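Local coordinates for inactive PncC family protein (PDB 5KOL), which is a member of the CinA family that apparently lacks nicotinamide-nucleotide (NMN) amidohydrolase activity and whose own cellular role is not known, at residues T38-S41 / L47-A50; E40-G45 / T155-A160; A63-F68 / T100-R105; F134-K139 / L165-Q170; A145-A150 / V161-A166. All blocks are in the same frame, centred on the assembly; numbering follows the deposited sequence. Where two conformers were deposited one is given.

Contact 1 (T38-S41 / L47-A50); sequences TAES and LASA
Within the beta-alpha-beta unit formed by strand 36-40, helix 46-52 and strand 61-67, the carboxylate of Glu40 at the strand end takes two backbone N-H groups, those of Leu47 and Ala48, from the first turn of the following helix. Leu47 N lies 3.1 Å from Glu40 OE1, on the lone pair facing the other oxygen. Ala48 N lies 3.0 Å from Glu40 OE2, also on the syn side but 18° out of the carboxylate plane. Both bonds are nearly straight, so the two oxygens grip consecutive amides like a fork. CG of Glu40 stands between the backbone N and the carbonyl carbon (chi1 49°), and the extended chain beyond it reaches the helix end. The carboxylate also rests on the Leu47 side chain, with Glu40 OE1 3.4 Å from Leu47 CB. Two residues earlier in the strand, Leu47 CD2 meets Thr38 CG2 at 3.8 Å, the two side chains crossing at a slant, while Thr38 OG1 turns to a hydrogen bond with Tyr61 OH. Leu47 also packs on Val161 and Leu165 of helix 153-171, and Ala48 touches Val66 of the second subunit. Glu40 OE1 is bonded to Thr43 OG1 as well. Both carboxylate oxygens are thus satisfied in a buried place, where the amides at the helix N-terminus would be expected to stabilise a negative charge.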
# COMPACT_ATOMS: atom_id res chain seq x y z
N THR A 38 -8.58 -0.19 -2.69
CA THR A 38 -8.19 1.14 -2.20
C THR A 38 -7.08 1.72 -3.05
O THR A 38 -6.27 0.98 -3.63
CB THR A 38 -7.72 1.10 -0.74
OG1 THR A 38 -6.57 0.23 -0.63
CG2 THR A 38 -8.84 0.57 0.15
N ALA A 39 -7.04 3.05 -3.12
CA ALA A 39 -6.01 3.80 -3.82
C ALA A 39 -5.63 4.97 -2.94
O ALA A 39 -6.51 5.72 -2.51
CB ALA A 39 -6.52 4.29 -5.20
N GLU A 40 -4.35 5.15 -2.66
CA GLU A 40 -3.99 6.26 -1.78
C GLU A 40 -2.69 6.89 -2.22
O GLU A 40 -1.87 6.27 -2.90
CB GLU A 40 -3.91 5.83 -0.31
CG GLU A 40 -3.09 4.59 -0.10
CD GLU A 40 -3.24 4.02 1.30
OE1 GLU A 40 -3.14 4.78 2.29
OE2 GLU A 40 -3.39 2.78 1.41
N SER A 41 -2.53 8.16 -1.85
CA SER A 41 -1.28 8.86 -2.12
C SER A 41 -0.59 9.31 -0.82
O SER A 41 0.35 8.65 -0.35
CB SER A 41 -1.59 10.06 -3.02
OG SER A 41 -0.40 10.58 -3.58
N LEU A 47 -3.97 3.33 4.86
CA LEU A 47 -5.35 2.87 4.71
C LEU A 47 -5.38 1.37 4.44
O LEU A 47 -6.11 0.62 5.10
CB LEU A 47 -6.05 3.64 3.58
CG LEU A 47 -7.46 3.15 3.20
CD1 LEU A 47 -8.47 3.35 4.36
CD2 LEU A 47 -7.99 3.84 1.93
N ALA A 48 -4.56 0.91 3.48
CA ALA A 48 -4.40 -0.52 3.22
C ALA A 48 -4.00 -1.27 4.49
O ALA A 48 -4.55 -2.34 4.77
CB ALA A 48 -3.36 -0.74 2.13
N SER A 49 -3.05 -0.71 5.24
CA SER A 49 -2.62 -1.35 6.49
C SER A 49 -3.76 -1.46 7.48
O SER A 49 -3.86 -2.46 8.20
CB SER A 49 -1.46 -0.56 7.10
OG SER A 49 -1.04 -1.17 8.31
N ALA A 50 -4.63 -0.45 7.54
CA ALA A 50 -5.77 -0.52 8.43
C ALA A 50 -6.67 -1.70 8.07
O ALA A 50 -7.12 -2.45 8.94
CB ALA A 50 -6.56 0.79 8.37

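Contact 2 (E40-G45 / T155-A160); sequences ESCTGG and TVLALA
The flat group that meets the helix is the peptide carbonyl of Cys42: both methyls of Leu157 lie on one face of it, CD2 nearly above the oxygen, 3.7 Å from Cys42 O, and CD1 nearer but more tilted, 3.5 Å from the same atom. The other flat group, the Glu40 carboxylate, is tied to the turn by Thr43. Its OE1 accepts the hydroxyl of Thr43 from the anti side, 16° out of the carboxylate plane, with OG1 2.6 Å from OE1, and the N-H of Gly45 adds a weak bond to the same oxygen. Towards helix 153-171, Cys42 SG touches Leu157 CD2 at 4.0 Å. Thr43 CG2 lies against the helix, 3.8 Å from Leu157 O and 4.0 Å from Ala160 CB. This division of labour in Thr43 follows from its first torsion (chi1 51°): OG1 stands between the backbone N and carbonyl carbon, where it reaches Glu40, while CG2 lies anti to the carbonyl carbon. Ser41 to Gly44 form a type I turn, closed by a weak Gly44 N to Ser41 O bond. Gly44 has a positive phi, and Gly45, at the N-cap position, has backbone angles that call for glycine. The arrangement is a glycine-containing strand-to-helix loop of an alpha/beta fold, joining strand 36-40 to helix 46-52 and covered on one side by the C-terminal helix.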
# COMPACT_ATOMS: atom_id res chain seq x y z
N GLU A 40 -4.35 5.15 -2.66
CA GLU A 40 -3.99 6.26 -1.78
C GLU A 40 -2.69 6.89 -2.22
O GLU A 40 -1.87 6.27 -2.90
CB GLU A 40 -3.91 5.83 -0.31
CG GLU A 40 -3.09 4.59 -0.10
CD GLU A 40 -3.24 4.02 1.30
OE1 GLU A 40 -3.14 4.78 2.29
OE2 GLU A 40 -3.39 2.78 1.41
N SER A 41 -2.53 8.16 -1.85
CA SER A 41 -1.28 8.86 -2.12
C SER A 41 -0.59 9.31 -0.82
O SER A 41 0.35 8.65 -0.35
CB SER A 41 -1.59 10.06 -3.02
OG SER A 41 -0.40 10.58 -3.58
N CYS A 42 -1.04 10.44 -0.26
CA CYS A 42 -0.38 11.01 0.91
C CYS A 42 -0.42 10.07 2.12
O CYS A 42 0.52 10.09 2.93
CB CYS A 42 -1.02 12.36 1.29
SG CYS A 42 -2.85 12.30 1.64
N THR A 43 -1.46 9.24 2.26
CA THR A 43 -1.52 8.34 3.42
C THR A 43 -0.58 7.14 3.28
O THR A 43 -0.39 6.41 4.27
CB THR A 43 -2.96 7.86 3.67
OG1 THR A 43 -3.54 7.35 2.47
CG2 THR A 43 -3.83 9.01 4.19
N GLY A 44 0.01 6.92 2.10
CA GLY A 44 1.22 6.13 1.95
C GLY A 44 1.06 4.62 2.04
O GLY A 44 2.07 3.91 1.93
N GLY A 45 -0.15 4.10 2.18
CA GLY A 45 -0.32 2.69 2.50
C GLY A 45 -0.95 2.44 3.85
O GLY A 45 -1.23 1.28 4.19
N THR A 155 -1.01 13.79 12.35
CA THR A 155 -2.40 13.91 12.77
C THR A 155 -3.35 13.97 11.59
O THR A 155 -4.45 13.40 11.63
CB THR A 155 -2.55 15.15 13.66
OG1 THR A 155 -1.75 14.99 14.84
CG2 THR A 155 -4.00 15.38 14.06
N VAL A 156 -2.94 14.67 10.52
CA VAL A 156 -3.80 14.80 9.34
C VAL A 156 -3.96 13.45 8.65
O VAL A 156 -5.07 13.06 8.27
CB VAL A 156 -3.22 15.85 8.38
CG1 VAL A 156 -3.89 15.75 6.99
CG2 VAL A 156 -3.37 17.26 8.96
N LEU A 157 -2.85 12.73 8.46
CA LEU A 157 -2.93 11.46 7.75
C LEU A 157 -3.72 10.42 8.53
O LEU A 157 -4.38 9.57 7.93
CB LEU A 157 -1.53 10.92 7.46
CG LEU A 157 -0.61 11.78 6.59
CD1 LEU A 157 0.65 10.97 6.30
CD2 LEU A 157 -1.32 12.19 5.31
N ALA A 158 -3.68 10.49 9.86
CA ALA A 158 -4.44 9.53 10.66
C ALA A 158 -5.92 9.84 10.59
O ALA A 158 -6.75 8.92 10.50
CB ALA A 158 -3.95 9.54 12.12
N LEU A 159 -6.28 11.12 10.61
CA LEU A 159 -7.68 11.49 10.45
C LEU A 159 -8.20 11.13 9.06
O LEU A 159 -9.35 10.70 8.92
CB LEU A 159 -7.89 12.97 10.69
CG LEU A 159 -7.75 13.39 12.15
CD1 LEU A 159 -7.24 14.82 12.21
CD2 LEU A 159 -9.10 13.20 12.86
N ALA A 160 -7.37 11.31 8.03
CA ALA A 160 -7.81 10.96 6.67
C ALA A 160 -8.17 9.49 6.57
O ALA A 160 -9.17 9.12 5.93
CB ALA A 160 -6.72 11.32 5.65

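Contact 3 (A63-F68 / T100-R105); sequences AGFVTF and TGAIER
Phe65 of strand 61-67 meets helix 92-106 with the CD2-CE2-CZ side of its ring, touching two residues one helical turn apart. Phe65 CZ approaches Arg105 CB at 3.6 Å, and Phe65 CD2 lies 3.9 Å from Ala102 CB; Phe65 CE2 is 4.0 Å from Ala102 O. The ring comes at a slant to both CB atoms. Only the root of Arg105 takes part: its chain bends at chi2 (-90°) and leads away from the ring, its direction at about a right angle to the Phe65 side chain. CG of Phe65 sits anti to the carbonyl carbon (chi1 -57°), which directs the ring from the strand against the helix. In the next shell, in the conformer described, Arg105 NE bonds Ile76 O and NH2 bonds Lys75 O, at the end of helix 70-76. Ile76 and Leu77 touch the Phe65 side chain, and Thr37 of the neighbouring strand touches both Phe65 and Ala102. Outside this lies the second subunit, whose Ile76 packs on Phe65 and whose Arg105 packs on Arg105, while Gly64, Phe65 and Val66 pair antiparallel with one of its strands, carrying the sheet across the interface. The contact is thus helix-on-sheet packing of an alpha/beta fold at the dimer junction, in which helix 92-106 belongs to the crossover from strand 61-67 to the parallel strand 110-116.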
# COMPACT_ATOMS: atom_id res chain seq x y z
N ALA A 63 -6.68 -6.02 -2.84
CA ALA A 63 -5.84 -5.17 -3.68
C ALA A 63 -5.80 -3.75 -3.15
O ALA A 63 -6.84 -3.07 -3.11
CB ALA A 63 -6.35 -5.18 -5.13
N GLY A 64 -4.62 -3.28 -2.81
CA GLY A 64 -4.41 -1.89 -2.42
C GLY A 64 -3.33 -1.26 -3.27
O GLY A 64 -2.30 -1.87 -3.52
N PHE A 65 -3.57 -0.02 -3.69
CA PHE A 65 -2.62 0.69 -4.53
C PHE A 65 -2.12 1.91 -3.78
O PHE A 65 -2.90 2.62 -3.15
CB PHE A 65 -3.29 1.10 -5.85
CG PHE A 65 -3.85 -0.07 -6.61
CD1 PHE A 65 -3.01 -0.88 -7.35
CD2 PHE A 65 -5.20 -0.37 -6.56
CE1 PHE A 65 -3.50 -1.97 -8.04
CE2 PHE A 65 -5.71 -1.46 -7.27
CZ PHE A 65 -4.85 -2.26 -8.00
N VAL A 66 -0.80 2.12 -3.83
CA VAL A 66 -0.18 3.34 -3.35
C VAL A 66 0.46 4.00 -4.56
O VAL A 66 1.32 3.41 -5.21
CB VAL A 66 0.86 3.06 -2.25
CG1 VAL A 66 1.52 4.34 -1.83
CG2 VAL A 66 0.17 2.40 -1.03
N THR A 67 0.03 5.23 -4.86
CA THR A 67 0.49 5.95 -6.05
C THR A 67 0.86 7.35 -5.58
O THR A 67 0.00 8.24 -5.57
CB THR A 67 -0.58 5.99 -7.15
OG1 THR A 67 -1.79 6.48 -6.59
CG2 THR A 67 -0.84 4.59 -7.69
N PHE A 68 2.13 7.54 -5.22
CA PHE A 68 2.58 8.76 -4.56
C PHE A 68 2.88 9.89 -5.54
O PHE A 68 2.90 11.05 -5.12
CB PHE A 68 3.85 8.46 -3.73
CG PHE A 68 4.11 9.47 -2.64
CD1 PHE A 68 3.39 9.42 -1.44
CD2 PHE A 68 5.07 10.45 -2.79
CE1 PHE A 68 3.63 10.34 -0.43
CE2 PHE A 68 5.32 11.38 -1.78
CZ PHE A 68 4.60 11.33 -0.60
N THR A 100 -12.07 5.04 -9.61
CA THR A 100 -12.50 4.18 -10.70
C THR A 100 -11.34 3.38 -11.28
O THR A 100 -11.55 2.25 -11.73
CB THR A 100 -13.18 4.99 -11.82
OG1 THR A 100 -12.29 5.99 -12.32
CG2 THR A 100 -14.45 5.66 -11.30
N GLY A 101 -10.13 3.94 -11.28
CA GLY A 101 -8.97 3.17 -11.71
C GLY A 101 -8.72 1.95 -10.85
O GLY A 101 -8.39 0.88 -11.36
N ALA A 102 -8.88 2.09 -9.52
CA ALA A 102 -8.67 0.93 -8.66
C ALA A 102 -9.71 -0.15 -8.93
O ALA A 102 -9.39 -1.35 -8.95
CB ALA A 102 -8.70 1.34 -7.18
N ILE A 103 -10.96 0.26 -9.13
CA ILE A 103 -12.02 -0.69 -9.49
C ILE A 103 -11.60 -1.49 -10.71
O ILE A 103 -11.66 -2.72 -10.72
CB ILE A 103 -13.35 0.06 -9.71
CG1 ILE A 103 -13.87 0.65 -8.38
CG2 ILE A 103 -14.42 -0.84 -10.35
CD1 ILE A 103 -14.58 -0.36 -7.47
N GLU A 104 -11.07 -0.79 -11.73
CA GLU A 104 -10.70 -1.45 -12.98
C GLU A 104 -9.55 -2.43 -12.78
O GLU A 104 -9.61 -3.59 -13.23
CB GLU A 104 -10.31 -0.41 -14.04
CG GLU A 104 -11.38 0.61 -14.40
CD GLU A 104 -10.83 1.78 -15.22
OE1 GLU A 104 -11.57 2.77 -15.41
OE2 GLU A 104 -9.66 1.72 -15.68
N ARG A 105 -8.47 -1.98 -12.15
CA ARG A 105 -7.28 -2.81 -11.98
C ARG A 105 -7.57 -4.03 -11.11
O ARG A 105 -7.04 -5.12 -11.37
CB ARG A 105 -6.16 -1.98 -11.36
CG ARG A 105 -5.39 -1.11 -12.33
CD ARG A 105 -4.21 -1.87 -12.91
NE ARG A 105 -3.24 -0.98 -13.55
CZ ARG A 105 -2.09 -1.39 -14.08
NH1 ARG A 105 -1.77 -2.67 -14.03
NH2 ARG A 105 -1.27 -0.52 -14.66

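Contact 4 (F134-K139 / L165-Q170); sequences FAWHIK and LAQLLQ
The CH-pi interaction comes first: Gln167 CG lies over the six-membered ring of Trp136, 3.9 Å from the ring centroid and 27° off the ring normal. Gln167 CB accompanies it, 3.5 Å from Trp136 CZ2, and the two side chains cross nearly at right angles. On the opposite face of the indole, displaced towards the rim, is the backbone C of Phe134. Apolar contacts follow along the strand. Trp136 CD1 meets Leu168 CB at 3.9 Å, the two side chains sliding past each other in opposite directions, and Leu168 CD1 meets Ile138 CD1 at 3.7 Å. The polar groups are bonded to partners beyond the two segments. Trp136 NE1 forms a hydrogen bond with Ala164 O, one helical turn back, which limits rotation of the indole. The Gln167 chain starts with CG anti to the backbone N (chi1 -173°) and bends at chi2, carrying the amide past the ring to bond Lys8 O through NE2 and Val10 N through OE1; the N-terminal chain is thereby tied to the same helix. Leu168 also packs on Val110 and on Leu25 of helix 18-31. Strand 134-138 and helix 165-170 run in broadly the same direction, at 39°, with their axes 9.7 Å apart at closest approach. This is a buried helix-on-sheet layer of an alpha/beta fold, with the C-terminal helix lying over strand 131-138.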
# COMPACT_ATOMS: atom_id res chain seq x y z
N PHE A 134 -11.38 13.05 -1.15
CA PHE A 134 -11.71 11.63 -1.04
C PHE A 134 -12.67 11.26 -2.15
O PHE A 134 -13.46 12.09 -2.59
CB PHE A 134 -12.37 11.32 0.31
CG PHE A 134 -11.53 11.67 1.51
CD1 PHE A 134 -11.51 12.96 2.01
CD2 PHE A 134 -10.83 10.68 2.18
CE1 PHE A 134 -10.75 13.28 3.14
CE2 PHE A 134 -10.07 10.98 3.32
CZ PHE A 134 -10.03 12.28 3.80
N ALA A 135 -12.64 10.00 -2.57
CA ALA A 135 -13.67 9.50 -3.48
C ALA A 135 -14.01 8.06 -3.12
O ALA A 135 -13.16 7.30 -2.64
CB ALA A 135 -13.22 9.60 -4.96
N TRP A 136 -15.28 7.70 -3.34
CA TRP A 136 -15.77 6.34 -3.13
C TRP A 136 -16.60 5.89 -4.33
O TRP A 136 -17.44 6.65 -4.81
CB TRP A 136 -16.64 6.21 -1.88
CG TRP A 136 -15.99 6.74 -0.62
CD1 TRP A 136 -15.35 6.01 0.33
CD2 TRP A 136 -15.92 8.11 -0.19
NE1 TRP A 136 -14.88 6.84 1.34
CE2 TRP A 136 -15.22 8.13 1.04
CE3 TRP A 136 -16.42 9.31 -0.72
CZ2 TRP A 136 -14.98 9.31 1.73
CZ3 TRP A 136 -16.17 10.48 -0.03
CH2 TRP A 136 -15.46 10.48 1.18
N HIS A 137 -16.38 4.66 -4.77
CA HIS A 137 -17.19 4.02 -5.81
C HIS A 137 -18.05 2.96 -5.14
O HIS A 137 -17.52 2.06 -4.48
CB HIS A 137 -16.32 3.40 -6.89
CG HIS A 137 -17.10 2.70 -7.97
ND1 HIS A 137 -17.33 3.26 -9.21
CD2 HIS A 137 -17.70 1.48 -7.99
CE1 HIS A 137 -18.04 2.42 -9.94
NE2 HIS A 137 -18.27 1.33 -9.23
N ILE A 138 -19.36 3.07 -5.28
CA ILE A 138 -20.30 2.10 -4.74
C ILE A 138 -21.40 1.86 -5.75
O ILE A 138 -22.00 2.82 -6.25
CB ILE A 138 -20.93 2.56 -3.41
CG1 ILE A 138 -19.90 3.23 -2.52
CG2 ILE A 138 -21.62 1.38 -2.73
CD1 ILE A 138 -20.50 4.01 -1.40
N LYS A 139 -21.68 0.59 -6.04
CA LYS A 139 -22.79 0.19 -6.90
C LYS A 139 -22.81 1.00 -8.20
O LYS A 139 -23.81 1.62 -8.56
CB LYS A 139 -24.12 0.31 -6.16
CG LYS A 139 -24.26 -0.66 -4.98
CD LYS A 139 -25.48 -0.34 -4.11
CE LYS A 139 -25.61 -1.31 -2.93
NZ LYS A 139 -25.02 -0.76 -1.67
N LEU A 165 -12.75 5.62 5.94
CA LEU A 165 -13.50 4.44 6.38
C LEU A 165 -14.89 4.82 6.89
O LEU A 165 -15.90 4.22 6.50
CB LEU A 165 -12.70 3.73 7.48
CG LEU A 165 -11.33 3.16 7.05
CD1 LEU A 165 -10.60 2.60 8.25
CD2 LEU A 165 -11.49 2.07 6.01
N ALA A 166 -14.95 5.81 7.80
CA ALA A 166 -16.22 6.18 8.40
C ALA A 166 -17.21 6.70 7.36
O ALA A 166 -18.42 6.44 7.45
CB ALA A 166 -15.99 7.23 9.49
N GLN A 167 -16.72 7.45 6.37
CA GLN A 167 -17.64 7.96 5.36
C GLN A 167 -18.12 6.85 4.43
O GLN A 167 -19.23 6.94 3.91
CB GLN A 167 -16.99 9.10 4.54
CG GLN A 167 -17.99 9.78 3.56
CD GLN A 167 -19.00 10.68 4.27
OE1 GLN A 167 -18.66 11.42 5.21
NE2 GLN A 167 -20.25 10.63 3.82
N LEU A 168 -17.32 5.81 4.19
CA LEU A 168 -17.86 4.69 3.44
C LEU A 168 -19.01 4.05 4.19
O LEU A 168 -20.03 3.67 3.59
CB LEU A 168 -16.76 3.69 3.11
CG LEU A 168 -17.29 2.46 2.36
CD1 LEU A 168 -17.99 2.86 1.04
CD2 LEU A 168 -16.15 1.52 2.05
N LEU A 169 -18.88 3.93 5.51
CA LEU A 169 -19.98 3.43 6.34
C LEU A 169 -21.24 4.27 6.14
O LEU A 169 -22.33 3.73 5.97
CB LEU A 169 -19.54 3.43 7.80
CG LEU A 169 -18.59 2.26 8.11
CD1 LEU A 169 -18.06 2.31 9.54
CD2 LEU A 169 -19.36 0.96 7.91
N GLN A 170 -21.09 5.60 6.16
CA GLN A 170 -22.23 6.49 5.95
C GLN A 170 -22.87 6.23 4.59
O GLN A 170 -24.09 6.12 4.47
CB GLN A 170 -21.80 7.95 6.05
CG GLN A 170 -22.88 8.96 5.62
CD GLN A 170 -24.11 8.94 6.53
OE1 GLN A 170 -25.26 9.08 6.08
NE2 GLN A 170 -23.87 8.76 7.81

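Contact 5 (A145-A150 / V161-A166); sequences AVMHFA and VRFALA
A Met-aromatic contact joins strand 141-148, an outermost strand of the sheet within the chain, to the C-terminal helix of this alpha/beta fold: Met147 lies on the ring of Phe163. Met147 CG is over the face, 3.7 Å from the centroid of the Phe163 ring and 19° off the normal, a CH-pi contact. The sulfur lies more obliquely, with SD 4.2 Å from the same centroid. Bends at chi2 and chi3 fold the methionine chain so that CE too comes near the ring, 4.0 Å from Phe163 CE1. The phenylalanine reaches out from the helix with CG anti to its own backbone N (chi1 177°), bringing the ring across to the strand. It also meets the Phe134 ring, the two planes at about 60°, and is touched by Val10. Met147 itself is bordered by Ile9 and Phe134, and its backbone pairs with Val132 in the neighbouring strand. Phe149, just past the strand end, comes to the base of the Phe163 side chain, which it crosses at about a right angle. The Phe149 side chain also touches Leu159 and Val156, one and two turns earlier in the helix. Across to Phe163, the nearest approach of Phe149 is from CZ to CB, at 4.0 Å.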
# COMPACT_ATOMS: atom_id res chain seq x y z
N ALA A 145 -15.75 13.88 -1.51
CA ALA A 145 -15.85 14.83 -0.41
C ALA A 145 -14.47 15.44 -0.18
O ALA A 145 -13.45 14.79 -0.39
CB ALA A 145 -16.35 14.16 0.88
N VAL A 146 -14.44 16.70 0.24
CA VAL A 146 -13.19 17.34 0.64
C VAL A 146 -13.25 17.66 2.13
O VAL A 146 -14.32 17.93 2.69
CB VAL A 146 -12.90 18.61 -0.19
CG1 VAL A 146 -14.06 19.60 -0.10
CG2 VAL A 146 -11.57 19.26 0.24
N MET A 147 -12.08 17.60 2.78
CA MET A 147 -11.92 17.90 4.20
C MET A 147 -10.70 18.78 4.43
O MET A 147 -9.73 18.72 3.67
CB MET A 147 -11.78 16.61 5.02
CG MET A 147 -13.01 15.72 5.00
SD MET A 147 -14.37 16.49 5.89
CE MET A 147 -13.79 16.43 7.58
N HIS A 148 -10.74 19.57 5.50
CA HIS A 148 -9.61 20.41 5.90
C HIS A 148 -9.25 20.05 7.34
O HIS A 148 -9.91 20.50 8.28
CB HIS A 148 -9.96 21.89 5.77
CG HIS A 148 -10.35 22.28 4.38
ND1 HIS A 148 -9.42 22.51 3.39
CD2 HIS A 148 -11.56 22.45 3.80
CE1 HIS A 148 -10.04 22.83 2.26
NE2 HIS A 148 -11.34 22.80 2.49
N PHE A 149 -8.22 19.23 7.50
CA PHE A 149 -7.86 18.71 8.82
C PHE A 149 -6.82 19.61 9.48
O PHE A 149 -5.89 20.08 8.82
CB PHE A 149 -7.32 17.28 8.71
CG PHE A 149 -8.32 16.28 8.20
CD1 PHE A 149 -9.46 15.95 8.94
CD2 PHE A 149 -8.12 15.64 6.98
CE1 PHE A 149 -10.38 15.02 8.47
CE2 PHE A 149 -9.03 14.70 6.49
CZ PHE A 149 -10.15 14.38 7.25
N ALA A 150 -6.99 19.85 10.78
CA ALA A 150 -6.02 20.60 11.56
C ALA A 150 -4.99 19.65 12.18
O ALA A 150 -5.23 18.46 12.37
CB ALA A 150 -6.70 21.42 12.66
N VAL A 161 -7.33 8.61 7.15
CA VAL A 161 -7.62 7.18 7.08
C VAL A 161 -8.94 6.88 7.80
O VAL A 161 -9.82 6.20 7.26
CB VAL A 161 -6.45 6.35 7.63
CG1 VAL A 161 -6.83 4.85 7.67
CG2 VAL A 161 -5.14 6.54 6.79
N ARG A 162 -9.11 7.40 9.03
CA ARG A 162 -10.36 7.16 9.76
C ARG A 162 -11.56 7.73 9.02
O ARG A 162 -12.62 7.10 8.96
CB ARG A 162 -10.30 7.76 11.17
CG ARG A 162 -9.43 6.97 12.14
CD ARG A 162 -9.18 7.75 13.45
NE ARG A 162 -10.38 7.99 14.24
CZ ARG A 162 -10.55 9.06 15.02
NH1 ARG A 162 -9.61 10.00 15.06
NH2 ARG A 162 -11.68 9.20 15.71
N PHE A 163 -11.42 8.93 8.46
CA PHE A 163 -12.53 9.55 7.74
C PHE A 163 -12.92 8.74 6.50
O PHE A 163 -14.10 8.55 6.21
CB PHE A 163 -12.17 10.98 7.34
CG PHE A 163 -13.23 11.66 6.55
CD1 PHE A 163 -14.31 12.25 7.19
CD2 PHE A 163 -13.17 11.71 5.16
CE1 PHE A 163 -15.31 12.86 6.48
CE2 PHE A 163 -14.17 12.33 4.43
CZ PHE A 163 -15.25 12.90 5.09
N ALA A 164 -11.92 8.30 5.73
CA ALA A 164 -12.18 7.51 4.52
C ALA A 164 -13.04 6.29 4.83
O ALA A 164 -13.97 5.96 4.07
CB ALA A 164 -10.85 7.08 3.90
N LEU A 165 -12.75 5.62 5.94
CA LEU A 165 -13.50 4.44 6.38
C LEU A 165 -14.89 4.82 6.89
O LEU A 165 -15.90 4.22 6.50
CB LEU A 165 -12.70 3.73 7.48
CG LEU A 165 -11.33 3.16 7.05
CD1 LEU A 165 -10.60 2.60 8.25
CD2 LEU A 165 -11.49 2.07 6.01
N ALA A 166 -14.95 5.81 7.80
CA ALA A 166 -16.22 6.18 8.40
C ALA A 166 -17.21 6.70 7.36
O ALA A 166 -18.42 6.44 7.45
CB ALA A 166 -15.99 7.23 9.49

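From the N terminus, contact 1 closes a short loop between strand 36-40 and helix 46-52. Contact 2 begins on the same stretch but runs to helix 153-171, closing the long loop within which contact 3 is nested. Contact 3 ties strand 61-67 to helix 92-106. Contacts 4 and 5 start inside that long loop and end beyond it, so both cross contact 2; they finish on the same stretch of helix 153-171, fastening it to strands 131-138 and 141-148. Leu47 CD1 of contact 1 touches Leu165 CD2 there, linking the two helices. Contacts 3 and 5, centres about 19 Å apart, meet the same sheet without touching.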